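Aldehyde dehydrogenase (Staphylococcus aureus, PDB 6K10) catalyses the NAD-dependent oxidation of the carotenoid aldehyde 4,4'-diaponeurosporen-4-al to 4,4'-diaponeurosporenoic acid, a step in the biosynthesis of the virulence pigment staphyloxanthin. Local coordinates at residues K28-R33 with K83-W88; E35-L40 with K76-A81; I136-T141 with T430-K435. The protein carries 1 engineered substitution. One frame throughout, in Å; residues are numbered along the deposited sequence.

Interaction 1 of 3, residues K28-R33 with K83-W88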
# COMPACT_ATOMS: atom_id res chain seq x y z
N LYS A 28 -16.00 7.27 -13.56
CA LYS A 28 -14.75 8.01 -13.69
C LYS A 28 -14.99 9.51 -13.83
O LYS A 28 -14.07 10.30 -13.55
CB LYS A 28 -13.94 7.50 -14.88
CG LYS A 28 -13.49 6.05 -14.73
CD LYS A 28 -12.53 5.65 -15.84
CE LYS A 28 -12.16 4.18 -15.73
NZ LYS A 28 -11.44 3.70 -16.95
N ASP A 29 -16.18 9.92 -14.25
CA ASP A 29 -16.47 11.34 -14.39
C ASP A 29 -16.50 12.01 -13.03
O ASP A 29 -17.18 11.54 -12.11
CB ASP A 29 -17.80 11.55 -15.12
CG ASP A 29 -18.14 13.02 -15.30
OD1 ASP A 29 -17.68 13.62 -16.30
OD2 ASP A 29 -18.86 13.57 -14.45
N ILE A 30 -15.78 13.13 -12.91
CA ILE A 30 -15.63 13.80 -11.62
C ILE A 30 -16.97 14.35 -11.13
O ILE A 30 -17.32 14.23 -9.95
CB ILE A 30 -14.56 14.90 -11.73
CG1 ILE A 30 -13.18 14.28 -11.93
CG2 ILE A 30 -14.59 15.80 -10.51
CD1 ILE A 30 -12.90 13.08 -11.05
N SER A 31 -17.75 14.96 -12.03
CA SER A 31 -19.03 15.51 -11.63
C SER A 31 -20.02 14.42 -11.23
O SER A 31 -20.90 14.67 -10.40
CB SER A 31 -19.61 16.38 -12.76
OG SER A 31 -19.92 15.60 -13.90
N PHE A 32 -19.88 13.22 -11.80
CA PHE A 32 -20.67 12.09 -11.33
C PHE A 32 -20.35 11.77 -9.88
O PHE A 32 -21.26 11.60 -9.05
CB PHE A 32 -20.42 10.87 -12.22
CG PHE A 32 -21.03 9.59 -11.70
CD1 PHE A 32 -20.33 8.76 -10.84
CD2 PHE A 32 -22.31 9.22 -12.08
CE1 PHE A 32 -20.89 7.59 -10.36
CE2 PHE A 32 -22.88 8.05 -11.61
CZ PHE A 32 -22.16 7.23 -10.75
N ARG A 33 -19.06 11.70 -9.55
CA ARG A 33 -18.65 11.37 -8.19
C ARG A 33 -19.14 12.42 -7.19
O ARG A 33 -19.62 12.08 -6.10
CB ARG A 33 -17.13 11.24 -8.12
CG ARG A 33 -16.56 10.20 -9.07
CD ARG A 33 -15.06 10.06 -8.88
NE ARG A 33 -14.38 9.71 -10.12
CZ ARG A 33 -13.06 9.71 -10.28
NH1 ARG A 33 -12.27 10.04 -9.26
NH2 ARG A 33 -12.53 9.37 -11.45
N LYS A 83 -15.75 18.85 -1.61
CA LYS A 83 -15.22 20.18 -1.91
C LYS A 83 -13.76 20.13 -2.34
O LYS A 83 -13.30 21.05 -3.03
CB LYS A 83 -15.38 21.09 -0.70
CG LYS A 83 -16.82 21.32 -0.32
CD LYS A 83 -16.99 22.37 0.75
CE LYS A 83 -18.47 22.58 1.02
NZ LYS A 83 -18.70 23.71 1.95
N GLU A 84 -13.03 19.10 -1.94
CA GLU A 84 -11.64 18.92 -2.32
C GLU A 84 -11.46 17.97 -3.49
O GLU A 84 -10.32 17.72 -3.90
CB GLU A 84 -10.83 18.42 -1.13
CG GLU A 84 -10.73 19.43 -0.00
CD GLU A 84 -9.32 19.55 0.53
OE1 GLU A 84 -9.11 19.31 1.74
OE2 GLU A 84 -8.42 19.89 -0.27
N LEU A 85 -12.57 17.45 -4.05
CA LEU A 85 -12.48 16.38 -5.03
C LEU A 85 -11.63 16.76 -6.24
O LEU A 85 -10.78 15.98 -6.68
CB LEU A 85 -13.87 15.97 -5.48
CG LEU A 85 -13.83 14.80 -6.47
CD1 LEU A 85 -13.58 13.50 -5.73
CD2 LEU A 85 -15.11 14.69 -7.27
N LYS A 86 -11.85 17.97 -6.77
CA LYS A 86 -11.08 18.41 -7.93
C LYS A 86 -9.59 18.47 -7.61
O LYS A 86 -8.76 18.13 -8.45
CB LYS A 86 -11.59 19.76 -8.41
N ASN A 87 -9.24 18.91 -6.40
CA ASN A 87 -7.84 18.91 -5.98
C ASN A 87 -7.28 17.50 -5.92
O ASN A 87 -6.19 17.22 -6.44
CB ASN A 87 -7.70 19.60 -4.63
CG ASN A 87 -6.24 19.74 -4.19
OD1 ASN A 87 -5.34 19.92 -5.01
ND2 ASN A 87 -6.02 19.66 -2.88
N TRP A 88 -8.02 16.58 -5.30
CA TRP A 88 -7.52 15.22 -5.11
C TRP A 88 -7.37 14.47 -6.43
O TRP A 88 -6.40 13.72 -6.62
CB TRP A 88 -8.44 14.42 -4.18
CG TRP A 88 -8.53 14.93 -2.78
CD1 TRP A 88 -7.79 15.92 -2.21
CD2 TRP A 88 -9.39 14.43 -1.74
NE1 TRP A 88 -8.15 16.09 -0.89
CE2 TRP A 88 -9.13 15.18 -0.58
CE3 TRP A 88 -10.36 13.42 -1.68
CZ2 TRP A 88 -9.79 14.97 0.62
CZ3 TRP A 88 -11.03 13.21 -0.49
CH2 TRP A 88 -10.74 13.98 0.65

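Interaction 2 of 3, residues E35-L40 with K76-A81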
# COMPACT_ATOMS: atom_id res chain seq x y z
N GLU A 35 -21.79 14.25 -7.43
CA GLU A 35 -23.23 14.13 -7.24
C GLU A 35 -23.58 12.96 -6.32
O GLU A 35 -24.51 13.06 -5.51
CB GLU A 35 -23.92 13.97 -8.60
CG GLU A 35 -25.43 13.81 -8.51
CD GLU A 35 -26.15 15.13 -8.25
OE1 GLU A 35 -27.37 15.10 -7.99
OE2 GLU A 35 -25.49 16.19 -8.31
N GLN A 36 -22.84 11.85 -6.43
CA GLN A 36 -23.09 10.72 -5.53
C GLN A 36 -22.78 11.10 -4.09
O GLN A 36 -23.48 10.66 -3.17
CB GLN A 36 -22.25 9.52 -5.96
CG GLN A 36 -22.41 9.12 -7.42
CD GLN A 36 -23.86 9.03 -7.85
OE1 GLN A 36 -24.69 8.41 -7.18
NE2 GLN A 36 -24.18 9.66 -8.97
N LEU A 37 -21.74 11.90 -3.87
CA LEU A 37 -21.42 12.35 -2.52
C LEU A 37 -22.53 13.24 -1.97
O LEU A 37 -22.90 13.13 -0.79
CB LEU A 37 -20.08 13.08 -2.52
CG LEU A 37 -18.87 12.17 -2.77
CD1 LEU A 37 -17.64 13.00 -3.10
CD2 LEU A 37 -18.61 11.28 -1.56
N LYS A 38 -23.08 14.13 -2.80
CA LYS A 38 -24.24 14.93 -2.39
C LYS A 38 -25.39 14.03 -1.98
O LYS A 38 -26.00 14.21 -0.92
CB LYS A 38 -24.69 15.86 -3.51
CG LYS A 38 -23.64 16.80 -4.03
N LYS A 39 -25.73 13.06 -2.84
CA LYS A 39 -26.83 12.15 -2.54
C LYS A 39 -26.56 11.37 -1.26
O LYS A 39 -27.47 11.17 -0.45
CB LYS A 39 -27.06 11.20 -3.71
CG LYS A 39 -27.61 11.89 -4.96
CD LYS A 39 -27.39 11.04 -6.20
CE LYS A 39 -28.11 9.71 -6.10
NZ LYS A 39 -27.78 8.82 -7.25
N LEU A 40 -25.32 10.94 -1.05
CA LEU A 40 -24.96 10.24 0.18
C LEU A 40 -25.20 11.12 1.41
O LEU A 40 -25.76 10.66 2.42
CB LEU A 40 -23.51 9.79 0.13
CG LEU A 40 -23.04 8.89 1.28
CD1 LEU A 40 -23.86 7.61 1.33
CD2 LEU A 40 -21.56 8.58 1.16
N LYS A 76 -19.22 15.35 7.94
CA LYS A 76 -18.08 16.25 7.76
C LYS A 76 -17.11 15.71 6.72
O LYS A 76 -16.57 16.48 5.91
CB LYS A 76 -17.38 16.46 9.10
CG LYS A 76 -16.36 17.58 9.11
N SER A 77 -16.88 14.40 6.72
CA SER A 77 -15.95 13.82 5.75
C SER A 77 -16.49 13.90 4.33
O SER A 77 -15.74 14.18 3.39
CB SER A 77 -15.64 12.37 6.13
OG SER A 77 -14.69 11.80 5.25
N ILE A 78 -17.79 13.65 4.15
CA ILE A 78 -18.41 13.79 2.83
C ILE A 78 -18.23 15.21 2.32
O ILE A 78 -17.85 15.44 1.17
CB ILE A 78 -19.90 13.40 2.87
CG1 ILE A 78 -20.08 11.93 3.23
CG2 ILE A 78 -20.57 13.72 1.54
CD1 ILE A 78 -21.50 11.57 3.61
N LYS A 79 -18.52 16.19 3.18
CA LYS A 79 -18.38 17.59 2.81
C LYS A 79 -16.96 17.90 2.33
O LYS A 79 -16.78 18.54 1.29
CB LYS A 79 -18.75 18.47 4.01
CG LYS A 79 -18.66 19.96 3.77
CD LYS A 79 -17.36 20.50 4.34
CE LYS A 79 -17.29 22.01 4.30
NZ LYS A 79 -16.57 22.60 5.47
N ILE A 80 -15.95 17.43 3.06
CA ILE A 80 -14.56 17.74 2.72
C ILE A 80 -14.17 17.05 1.41
O ILE A 80 -13.55 17.66 0.53
CB ILE A 80 -13.62 17.34 3.87
CG1 ILE A 80 -13.87 18.23 5.09
CG2 ILE A 80 -12.16 17.40 3.42
CD1 ILE A 80 -13.41 17.63 6.41
N ALA A 81 -14.51 15.77 1.28
CA ALA A 81 -14.19 15.04 0.05
C ALA A 81 -14.84 15.69 -1.17
O ALA A 81 -14.21 15.81 -2.23
CB ALA A 81 -14.63 13.59 0.18

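Interaction 3 of 3, residues I136-T141 with T430-K435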
# COMPACT_ATOMS: atom_id res chain seq x y z
N ILE A 136 -16.04 6.10 -3.29
CA ILE A 136 -16.84 6.95 -4.18
C ILE A 136 -15.97 8.02 -4.82
O ILE A 136 -15.94 8.18 -6.05
CB ILE A 136 -18.01 7.58 -3.42
CG1 ILE A 136 -19.07 6.53 -3.08
CG2 ILE A 136 -18.62 8.71 -4.23
CD1 ILE A 136 -20.17 7.05 -2.18
N ALA A 137 -15.24 8.77 -3.99
CA ALA A 137 -14.45 9.89 -4.49
C ALA A 137 -13.36 9.43 -5.45
O ALA A 137 -13.00 10.17 -6.37
CB ALA A 137 -13.83 10.66 -3.32
N ALA A 138 -12.84 8.22 -5.26
CA ALA A 138 -11.82 7.70 -6.16
C ALA A 138 -12.39 7.14 -7.46
O ALA A 138 -11.61 6.81 -8.36
CB ALA A 138 -11.00 6.62 -5.45
N GLY A 139 -13.71 7.03 -7.57
CA GLY A 139 -14.33 6.63 -8.82
C GLY A 139 -14.65 5.16 -8.96
O GLY A 139 -14.72 4.65 -10.08
N ASN A 140 -14.85 4.46 -7.85
CA ASN A 140 -15.11 3.03 -7.87
C ASN A 140 -16.60 2.74 -7.76
O ASN A 140 -17.41 3.61 -7.41
CB ASN A 140 -14.36 2.33 -6.73
CG ASN A 140 -12.86 2.56 -6.80
OD1 ASN A 140 -12.13 1.79 -7.44
ND2 ASN A 140 -12.39 3.62 -6.15
N THR A 141 -16.97 1.51 -8.08
CA THR A 141 -18.21 0.92 -7.60
C THR A 141 -17.89 0.11 -6.35
O THR A 141 -16.74 -0.21 -6.08
CB THR A 141 -18.87 0.03 -8.66
OG1 THR A 141 -18.08 -1.14 -8.86
CG2 THR A 141 -19.01 0.78 -9.97
N THR A 430 -6.37 5.28 -0.83
CA THR A 430 -6.46 3.83 -0.67
C THR A 430 -7.17 3.17 -1.85
O THR A 430 -6.77 2.10 -2.30
CB THR A 430 -7.15 3.50 0.65
OG1 THR A 430 -6.29 3.84 1.74
CG2 THR A 430 -7.50 2.02 0.74
N PHE A 431 -8.22 3.81 -2.37
CA PHE A 431 -8.98 3.28 -3.49
C PHE A 431 -8.56 3.89 -4.83
O PHE A 431 -9.34 3.87 -5.78
CB PHE A 431 -10.48 3.49 -3.25
CG PHE A 431 -10.99 2.77 -2.04
CD1 PHE A 431 -11.28 1.42 -2.10
CD2 PHE A 431 -11.19 3.43 -0.84
CE1 PHE A 431 -11.76 0.74 -0.99
CE2 PHE A 431 -11.67 2.76 0.27
CZ PHE A 431 -11.95 1.41 0.19
N THR A 432 -7.34 4.42 -4.91
CA THR A 432 -6.83 5.06 -6.11
C THR A 432 -5.55 4.38 -6.55
O THR A 432 -4.66 4.15 -5.72
CB THR A 432 -6.58 6.55 -5.86
OG1 THR A 432 -7.83 7.23 -5.68
CG2 THR A 432 -5.81 7.19 -7.02
N HIS A 433 -5.45 4.06 -7.83
CA HIS A 433 -4.17 3.71 -8.42
C HIS A 433 -3.56 4.96 -9.03
O HIS A 433 -4.19 5.63 -9.85
CB HIS A 433 -4.29 2.63 -9.49
CG HIS A 433 -3.03 2.44 -10.26
ND1 HIS A 433 -2.97 2.53 -11.64
CD2 HIS A 433 -1.76 2.20 -9.85
CE1 HIS A 433 -1.73 2.34 -12.04
NE2 HIS A 433 -0.97 2.13 -10.97
N GLU A 434 -2.33 5.27 -8.63
CA GLU A 434 -1.61 6.40 -9.20
C GLU A 434 -0.84 5.92 -10.42
O GLU A 434 0.04 5.05 -10.30
CB GLU A 434 -0.69 7.03 -8.15
CG GLU A 434 -1.46 7.80 -7.09
CD GLU A 434 -0.58 8.66 -6.22
OE1 GLU A 434 0.63 8.37 -6.13
OE2 GLU A 434 -1.10 9.64 -5.64
N LYS A 435 -1.18 6.47 -11.58
CA LYS A 435 -0.68 5.97 -12.86
C LYS A 435 0.26 7.02 -13.45
O LYS A 435 -0.18 8.05 -13.96
CB LYS A 435 -1.85 5.67 -13.80
CG LYS A 435 -1.45 5.05 -15.13
CD LYS A 435 -2.68 4.56 -15.88
CE LYS A 435 -3.46 5.71 -16.49
NZ LYS A 435 -4.79 5.26 -17.02
O HOH W 1 -9.02 7.66 -8.21

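Interaction 1 of 3, residues K28-R33 with K83-W88
I30, in the first turn of helix 30-46, meets L85, near the end of helix 63-89, through one methyl of each side chain. CG2 of I30 and CD2 of L85 stand 3.5 Å apart, closer than an ordinary van der Waals approach, with the two side chains running slantwise past one another. The same leucine methyl sits 3.5 Å from the backbone O of I30 and 4.1 Å from R33 CB, and so rests against I30 and R33, which are one helical turn apart. L85 reaches them because its CG lies opposite the backbone N (chi1 -178°). T89, one turn on in helix 63-89, touches both I30 and R33, and its OG1 is hydrogen-bonded to L85 O.

Within the segment 28-33 a hydrocarbon also lies on a charged plane. CD1 of I30 stands 3.4 Å above the R33 guanidinium, over its centre, so one isoleucine serves L85 with one branch and R33 with the other.

The polar bonds lie within 28-33 and to its surroundings. R33 NH2 reaches K28 O at 2.8 Å, a weak bond bent to 130°, whereas NE and NH1 donate to T27 O and A137 O. D29 is the N-cap of helix 30-46: its OD2 accepts F32 N at 2.9 Å through the lone pair turned away from the other carboxylate oxygen. K28 NZ makes separate hydrogen bonds, to Q25 OE1 and to N388 O of the second subunit.

Across the segments the contact is made by carbon atoms and one carbonyl oxygen, centred on L85 CD2, with no hydrogen bond between them. The buried arginine, meanwhile, spends its N-H groups on carbonyl oxygens, which ties the first turn of helix 30-46 to A137 near the end of helix 126-138.

Interaction 2 of 3, residues E35-L40 with K76-A81
I78 has chi1 near -64°, which sets CG2 opposite the backbone N and sends CG1 and CD1 along a separate path, so that one side chain meets both L37 and L40. L40, with CG swung opposite its own N (chi1 -173°), presents CG and CD2 to that path. The motif is a pair of nearly antiparallel helices: segments 35-40 and 76-81 have axes 9.7 Å apart at closest approach and N-to-C directions 160° apart. They belong to helix 30-46 and helix 63-89 of the N-terminal part of the aldehyde dehydrogenase fold, and a further helix, 48-59, comes between them in the chain.

The pair illustrates a general principle, that helices can pack through their apolar faces without any hydrogen bond from one to the other: every contact here is apolar on at least one side. The isoleucine branch CG2 comes within 3.3 Å of L37 O and 4.1 Å of L37 CB, lying against the backbone of the facing helix. CD1 of I78 meets L40 CD2 at 3.9 Å, the two side chains crossing at about a right angle. S41 and I44 extend the surface that I78 touches on helix 30-46.

Helix 126-138 packs on both, I133 on I78 and A81 and I136 on L37, which makes this a three-helix core. S77 OG is hydrogen-bonded to E130 OE2 of that same helix. Away from helix 63-89, where Q36 and K39 pack on F165, K39 NZ bonds to Q36 OE1 at 3.1 Å. A turn along from I78, the two helices come together through L37 CD1, which lies 4.5 Å from the methyl carbon CB of A81.

Interaction 3 of 3, residues I136-T141 with T430-K435
The amide of N140 and the ring of F431 have planes 63° apart, and their side chains cross at about a right angle, with ND2 approaching the ring obliquely. T430 CG2 lies on one ring face, 4.2 Å above the plane and toward the rim, and Y190 brings a second ring to F431. The amide itself is used at its polar end: N140 ND2 donates to F431 O over 3.1 Å, nearly straight at 165°, and the acceptor lies close to the amide plane. The same ND2 also bonds to A135 O, while OD1 accepts from G113 N, so a buried amide is held through both of its polar atoms and its rotation is fixed.

G139, with positive phi, ends helix 126-138 in a Schellman motif, G139 N bonding to I136 O at 2.9 Å. This turn leads directly into strand 141-145, completing a right-handed beta-alpha-beta crossover from strand 104-118 in the Rossmann-like coenzyme domain; strand 432-439 pairs with strand 104-118 in antiparallel fashion. F431, just ahead of that strand, has its side chain about 10 Å from that of E217, a predicted active-site residue.

A138, in the last turn of helix 126-138, meets the start of the strand through its CB. That methyl is 3.2 Å from F431 O. It comes equally near T432 OG1, again at 3.2 Å. Alongside, one water donates to both A138 O, at 2.7 Å, and T432 OG1, at 2.8 Å. The threonine hydroxyl is hydrogen-bonded as well to F428 O, in the helix that precedes the strand.

How the interactions relate
Interactions 1 and 2 share helix 30-46 and helix 63-89, with centres 10 Å apart, and the 35-40/76-81 pair falls within the stretch of chain that 28-33 and 83-88 bring together. Interaction 3 comes later in sequence order, its centre 11 Å from that of interaction 1 and 15 Å from that of interaction 2; it joins parts of the chain 289 residues apart. Helix 126-138, whose end belongs to interaction 3, lies beside both helix contacts. The N-terminal helices are thereby laid on the Rossmann-like sheet, and strand 432-439 of that sheet carries residues that contact the second subunit.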